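Local coordinates for putative Oleoyl-[acyl-carrier protein] thioesterase (Lactobacillus plantarum, PDB 2OWN), which probably hydrolyses the thioester of oleoyl-[acyl-carrier protein], releasing the fatty acid from its carrier, as a putative acyl-ACP thioesterase built from HotDog-type domains, at residues I37-L40 with A41-Q45; S228-A231 with D232-T235. All coordinates share one frame; numbering follows the deposited sequence.

Contact 1 of 2, residues I37-L40 with A41-Q45; sequences IAVL and ASEDQ
Val39 and Glu43 are joined by the shortest of four backbone hydrogen bonds that bind residues 37-40 to 41-45: Glu43 N donates to Val39 O at 2.8 Å, with an angle of 163° at the hydrogen. Asp44 N reaches Leu40 O at 3.1 Å, and Ala41 and Ser42 donate in the same way to Ile37 and Ala38. Each bond spans four residues, the i to i+4 pattern of an alpha-helix.

The carboxylate of Asp44 also comes near the Leu40 carbonyl, with OD2 3.1 Å from Leu40 O. Two acceptors meet there, so the approach earns no bond. Because CG stands beside Asp44's own backbone N (chi1 -64°), the group lies back along the helix, over the preceding turn. Its main polar partner is Arg17 of the second subunit, which forms a salt bridge with OD1. OD2 also has Glu14 OE1 close by, so the positive charge of Arg17 may offset the gathering of negative oxygens around this carboxylate.

Both segments belong to helix 31-48, the helix that a HotDog domain wraps in its curved sheet. Ile37 and Ala41 face strand 81-91, touching Ile84 together, while Ala38 and Ser42 meet Phe100 of strand 95-103.

On a more open flank, Val39 and Glu43 pass each other at a slant. Extended beyond CG, the Glu43 chain brings its carboxylate back across the valine's CG1 branch, OE2 resting 3.5 Å from Val39 CG1 in van der Waals contact; Tyr20 of the second subunit packs on both residues. Leu40 meets Asp44 in a similar manner, through its branch point: CG lies 4.0 Å from Asp44 OD2. The Ala41 methyl lies against the preceding turn, CB being 3.5 Å from Ala38 O, as Ser42 CB does against Val39 O.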
ATOM      1  N   ILE B  37      -9.377  -3.603   3.035  1.00 30.60           N
ATOM      2  CA  ILE B  37     -10.104  -3.561   4.335  1.00 31.49           C
ATOM      3  C   ILE B  37     -11.347  -4.471   4.358  1.00 31.47           C
ATOM      4  O   ILE B  37     -11.694  -4.967   5.425  1.00 30.73           O
ATOM      5  CB  ILE B  37     -10.399  -2.098   4.837  1.00 32.32           C
ATOM      6  CG1 ILE B  37     -11.459  -1.365   3.992  1.00 30.21           C
ATOM      7  CG2 ILE B  37      -9.062  -1.313   4.938  1.00 30.91           C
ATOM      8  CD1 ILE B  37     -11.668   0.102   4.391  1.00 33.05           C
ATOM      9  N   ALA B  38     -12.024  -4.649   3.208  1.00 31.32           N
ATOM     10  CA  ALA B  38     -13.187  -5.571   3.087  1.00 31.52           C
ATOM     11  C   ALA B  38     -12.716  -7.015   3.338  1.00 30.07           C
ATOM     12  O   ALA B  38     -13.296  -7.717   4.170  1.00 31.01           O
ATOM     13  CB  ALA B  38     -13.860  -5.460   1.725  1.00 30.35           C
ATOM     14  N   VAL B  39     -11.638  -7.404   2.642  1.00 29.90           N
ATOM     15  CA  VAL B  39     -10.989  -8.735   2.777  1.00 29.12           C
ATOM     16  C   VAL B  39     -10.376  -8.940   4.189  1.00 28.82           C
ATOM     17  O   VAL B  39     -10.390 -10.071   4.687  1.00 29.12           O
ATOM     18  CB  VAL B  39      -9.985  -9.007   1.594  1.00 29.11           C
ATOM     19  CG1 VAL B  39      -9.066 -10.230   1.834  1.00 29.87           C
ATOM     20  CG2 VAL B  39     -10.760  -9.143   0.286  1.00 30.08           C
ATOM     21  N   LEU B  40      -9.843  -7.862   4.803  1.00 28.46           N
ATOM     22  CA  LEU B  40      -9.303  -7.870   6.189  1.00 28.36           C
ATOM     23  C   LEU B  40     -10.415  -8.277   7.164  1.00 28.02           C
ATOM     24  O   LEU B  40     -10.174  -9.099   8.036  1.00 28.10           O
ATOM     25  CB  LEU B  40      -8.728  -6.505   6.613  1.00 28.92           C
ATOM     26  CG  LEU B  40      -8.069  -6.381   7.999  1.00 28.63           C
ATOM     27  CD1 LEU B  40      -6.828  -7.270   8.099  1.00 31.31           C
ATOM     28  CD2 LEU B  40      -7.714  -4.943   8.295  1.00 28.27           C
ATOM     29  N   ALA B  41     -11.605  -7.677   7.004  1.00 28.05           N
ATOM     30  CA  ALA B  41     -12.812  -8.004   7.810  1.00 28.89           C
ATOM     31  C   ALA B  41     -13.264  -9.471   7.610  1.00 30.44           C
ATOM     32  O   ALA B  41     -13.654 -10.142   8.591  1.00 31.83           O
ATOM     33  CB  ALA B  41     -13.967  -7.042   7.492  1.00 28.78           C
ATOM     34  N   SER B  42     -13.186  -9.950   6.359  1.00 30.72           N
ATOM     35  CA  SER B  42     -13.538 -11.334   5.976  1.00 31.96           C
ATOM     36  C   SER B  42     -12.565 -12.365   6.567  1.00 32.70           C
ATOM     37  O   SER B  42     -13.022 -13.388   7.084  1.00 33.19           O
ATOM     38  CB  SER B  42     -13.638 -11.482   4.443  1.00 31.76           C
ATOM     39  OG  SER B  42     -13.967 -12.801   4.038  1.00 34.35           O
ATOM     40  N   GLU B  43     -11.252 -12.102   6.474  1.00 34.29           N
ATOM     41  CA  GLU B  43     -10.212 -13.004   7.056  1.00 35.30           C
ATOM     42  C   GLU B  43     -10.303 -13.079   8.595  1.00 33.07           C
ATOM     43  O   GLU B  43     -10.105 -14.156   9.150  1.00 31.85           O
ATOM     44  CB  GLU B  43      -8.780 -12.662   6.589  1.00 35.81           C
ATOM     45  CG  GLU B  43      -8.535 -12.957   5.085  1.00 40.14           C
ATOM     46  CD  GLU B  43      -7.103 -12.679   4.589  1.00 41.48           C
ATOM     47  OE1 GLU B  43      -6.151 -12.556   5.404  1.00 50.99           O
ATOM     48  OE2 GLU B  43      -6.926 -12.613   3.349  1.00 51.99           O
ATOM     49  N   ASP B  44     -10.633 -11.957   9.247  1.00 30.97           N
ATOM     50  CA  ASP B  44     -10.808 -11.895  10.721  1.00 30.10           C
ATOM     51  C   ASP B  44     -12.063 -12.600  11.210  1.00 28.74           C
ATOM     52  O   ASP B  44     -12.042 -13.130  12.317  1.00 27.03           O
ATOM     53  CB  ASP B  44     -10.769 -10.453  11.232  1.00 29.41           C
ATOM     54  CG  ASP B  44      -9.430  -9.798  11.001  1.00 33.12           C
ATOM     55  OD1 ASP B  44      -8.413 -10.500  10.777  1.00 34.68           O
ATOM     56  OD2 ASP B  44      -9.387  -8.565  11.017  1.00 31.38           O
ATOM     57  N   GLN B  45     -13.154 -12.544  10.425  1.00 29.21           N
ATOM     58  CA  GLN B  45     -14.397 -13.286  10.724  1.00 29.65           C
ATOM     59  C   GLN B  45     -14.047 -14.783  10.655  1.00 29.87           C
ATOM     60  O   GLN B  45     -14.350 -15.532  11.590  1.00 30.69           O
ATOM     61  CB  GLN B  45     -15.538 -12.976   9.728  1.00 30.20           C
ATOM     62  CG  GLN B  45     -16.874 -13.722  10.033  1.00 27.89           C
ATOM     63  CD  GLN B  45     -18.038 -13.392   9.095  1.00 30.98           C
ATOM     64  OE1 GLN B  45     -17.872 -12.755   8.054  1.00 24.97           O
ATOM     65  NE2 GLN B  45     -19.230 -13.859   9.466  1.00 21.48           N
TER

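Contact 2 of 2, residues S228-A231 with D232-T235; sequences SEVA and DQVT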
ATOM      1  N   SER B 228     -21.783   8.439 -20.650  1.00 32.50           N
ATOM      2  CA  SER B 228     -22.848   7.816 -19.867  1.00 33.33           C
ATOM      3  C   SER B 228     -24.147   8.601 -20.033  1.00 34.89           C
ATOM      4  O   SER B 228     -24.117   9.828 -20.148  1.00 34.29           O
ATOM      5  CB  SER B 228     -22.486   7.770 -18.383  1.00 33.79           C
ATOM      6  OG  SER B 228     -23.550   7.225 -17.608  1.00 33.05           O
ATOM      7  N   GLU B 229     -25.271   7.878 -20.031  1.00 35.23           N
ATOM      8  CA  GLU B 229     -26.610   8.481 -20.071  1.00 35.81           C
ATOM      9  C   GLU B 229     -26.989   9.061 -18.692  1.00 35.17           C
ATOM     10  O   GLU B 229     -27.878   9.920 -18.628  1.00 34.46           O
ATOM     11  CB  GLU B 229     -27.686   7.457 -20.471  1.00 37.40           C
ATOM     12  CG  GLU B 229     -27.535   6.747 -21.827  1.00 42.11           C
ATOM     13  CD  GLU B 229     -27.852   7.598 -23.056  1.00 50.56           C
ATOM     14  OE1 GLU B 229     -27.665   8.833 -23.055  1.00 58.35           O
ATOM     15  OE2 GLU B 229     -28.278   6.999 -24.066  1.00 57.59           O
ATOM     16  N   VAL B 230     -26.331   8.603 -17.605  1.00 34.37           N
ATOM     17  CA  VAL B 230     -26.612   9.053 -16.229  1.00 35.15           C
ATOM     18  C   VAL B 230     -26.054  10.469 -16.052  1.00 34.88           C
ATOM     19  O   VAL B 230     -24.890  10.720 -16.411  1.00 34.46           O
ATOM     20  CB  VAL B 230     -26.059   8.074 -15.143  1.00 35.05           C
ATOM     21  CG1 VAL B 230     -26.408   8.549 -13.740  1.00 36.91           C
ATOM     22  CG2 VAL B 230     -26.623   6.664 -15.360  1.00 36.95           C
ATOM     23  N   ALA B 231     -26.891  11.363 -15.500  1.00 35.24           N
ATOM     24  CA  ALA B 231     -26.563  12.786 -15.263  1.00 34.86           C
ATOM     25  C   ALA B 231     -25.283  12.973 -14.446  1.00 33.91           C
ATOM     26  O   ALA B 231     -25.104  12.274 -13.453  1.00 34.09           O
ATOM     27  CB  ALA B 231     -27.732  13.535 -14.584  1.00 34.80           C
ATOM     28  N   ASP B 232     -24.386  13.843 -14.930  1.00 31.89           N
ATOM     29  CA  ASP B 232     -23.093  14.181 -14.289  1.00 32.27           C
ATOM     30  C   ASP B 232     -22.088  13.019 -14.183  1.00 31.34           C
ATOM     31  O   ASP B 232     -21.137  13.112 -13.392  1.00 30.89           O
ATOM     32  CB  ASP B 232     -23.337  14.842 -12.902  1.00 32.64           C
ATOM     33  CG  ASP B 232     -24.226  16.069 -12.981  1.00 34.58           C
ATOM     34  OD1 ASP B 232     -24.055  16.897 -13.902  1.00 41.46           O
ATOM     35  OD2 ASP B 232     -25.068  16.233 -12.079  1.00 48.06           O
ATOM     36  N   GLN B 233     -22.243  11.979 -15.025  1.00 29.82           N
ATOM     37  CA  GLN B 233     -21.389  10.793 -15.000  1.00 30.13           C
ATOM     38  C   GLN B 233     -20.709  10.414 -16.318  1.00 30.87           C
ATOM     39  O   GLN B 233     -21.053  10.928 -17.386  1.00 31.34           O
ATOM     40  CB  GLN B 233     -22.183   9.580 -14.469  1.00 30.64           C
ATOM     41  CG  GLN B 233     -22.651   9.733 -13.010  1.00 30.86           C
ATOM     42  CD  GLN B 233     -23.255   8.473 -12.386  1.00 30.95           C
ATOM     43  OE1 GLN B 233     -23.251   7.384 -12.969  1.00 32.71           O
ATOM     44  NE2 GLN B 233     -23.751   8.623 -11.169  1.00 26.98           N
ATOM     45  N   VAL B 234     -19.679   9.571 -16.171  1.00 30.73           N
ATOM     46  CA  VAL B 234     -18.890   8.976 -17.259  1.00 32.61           C
ATOM     47  C   VAL B 234     -18.615   7.511 -16.882  1.00 32.46           C
ATOM     48  O   VAL B 234     -18.682   7.145 -15.690  1.00 34.40           O
ATOM     49  CB  VAL B 234     -17.556   9.726 -17.545  1.00 34.06           C
ATOM     50  CG1 VAL B 234     -17.826  11.145 -18.003  1.00 35.82           C
ATOM     51  CG2 VAL B 234     -16.649   9.740 -16.326  1.00 34.48           C
ATOM     52  N   THR B 235     -18.298   6.700 -17.887  1.00 30.70           N
ATOM     53  CA  THR B 235     -18.010   5.267 -17.714  1.00 30.19           C
ATOM     54  C   THR B 235     -16.625   4.946 -18.247  1.00 29.88           C
ATOM     55  O   THR B 235     -16.240   5.493 -19.281  1.00 30.85           O
ATOM     56  CB  THR B 235     -19.039   4.412 -18.474  1.00 29.96           C
ATOM     57  OG1 THR B 235     -20.360   4.842 -18.131  1.00 28.10           O
ATOM     58  CG2 THR B 235     -18.884   2.906 -18.158  1.00 32.38           C
TER
HETATM   59  O   HOH W   1     -20.925  11.118 -20.132  1.00 21.18           O
HETATM   60  O   HOH W   2     -22.580   6.258 -15.353  1.00 25.43           O
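A type II beta turn from Val230 to Gln233 lies at the end of the connection between strands 218-227 and 233-241, and it is closed by Gln233 N donating to Val230 O at 3.2 Å. The bond is bent, 139° at the hydrogen. Asp232 occupies the third position of the turn with a positive phi of 64°, as the type II form requires.

Over this turn the side chains of Val230 and Gln233 meet on one side. The Val230 CG1 methyl sits over the face of the Gln233 amide, 3.4 Å from Gln233 CD. With CG opposite the carbonyl carbon about the first bond (chi1 -64°), the Gln233 chain runs extended, bringing the amide beneath that methyl. The valine thus covers one face of the amide, while the amide oxygen takes a hydrogen bond from solvent: water 2 donates to Gln233 OE1 at 2.7 Å and accepts from Ser228 OG.

That serine opens the loop with a second small motif. Its hydroxyl accepts from Val230 N, 3.1 Å from Ser228 OG, an ST turn that curls the chain just ahead of the beta turn. The two turns together reverse the chain between antiparallel neighbours, making the hairpin connection of the C-terminal HotDog-type domain. Water 1 links the backbones, accepting from Ser228 N at 2.9 Å and lying 2.8 Å from Gln233 O.

Two residues into the strand, Thr235 OG1 lies 3.6 Å from Ser228 CB, a van der Waals approach; the hydroxyl itself is hydrogen-bonded to Gln253. Val234 turns away from the loop to pack on Trp254 and Thr256 of strand 246-256.

Contacts 1 and 2 set the middle of a helix against a hairpin end. Their centres are about 32 Å apart on opposite sides of the chain's centre, and they share no element: contact 1 lies along helix 31-48 in the N-terminal thioesterase domain, contact 2 at the connection into strand 233-241 in the C-terminal one. In the partly buried helix, regular backbone bonds do the holding, and one flank is covered by sheet strands and another by the second subunit. At the surface hairpin, a single direct hydrogen bond crosses the segments, two waters bridge them, and a serine hydroxyl braces the loop from within; no other chain of the assembly touches it.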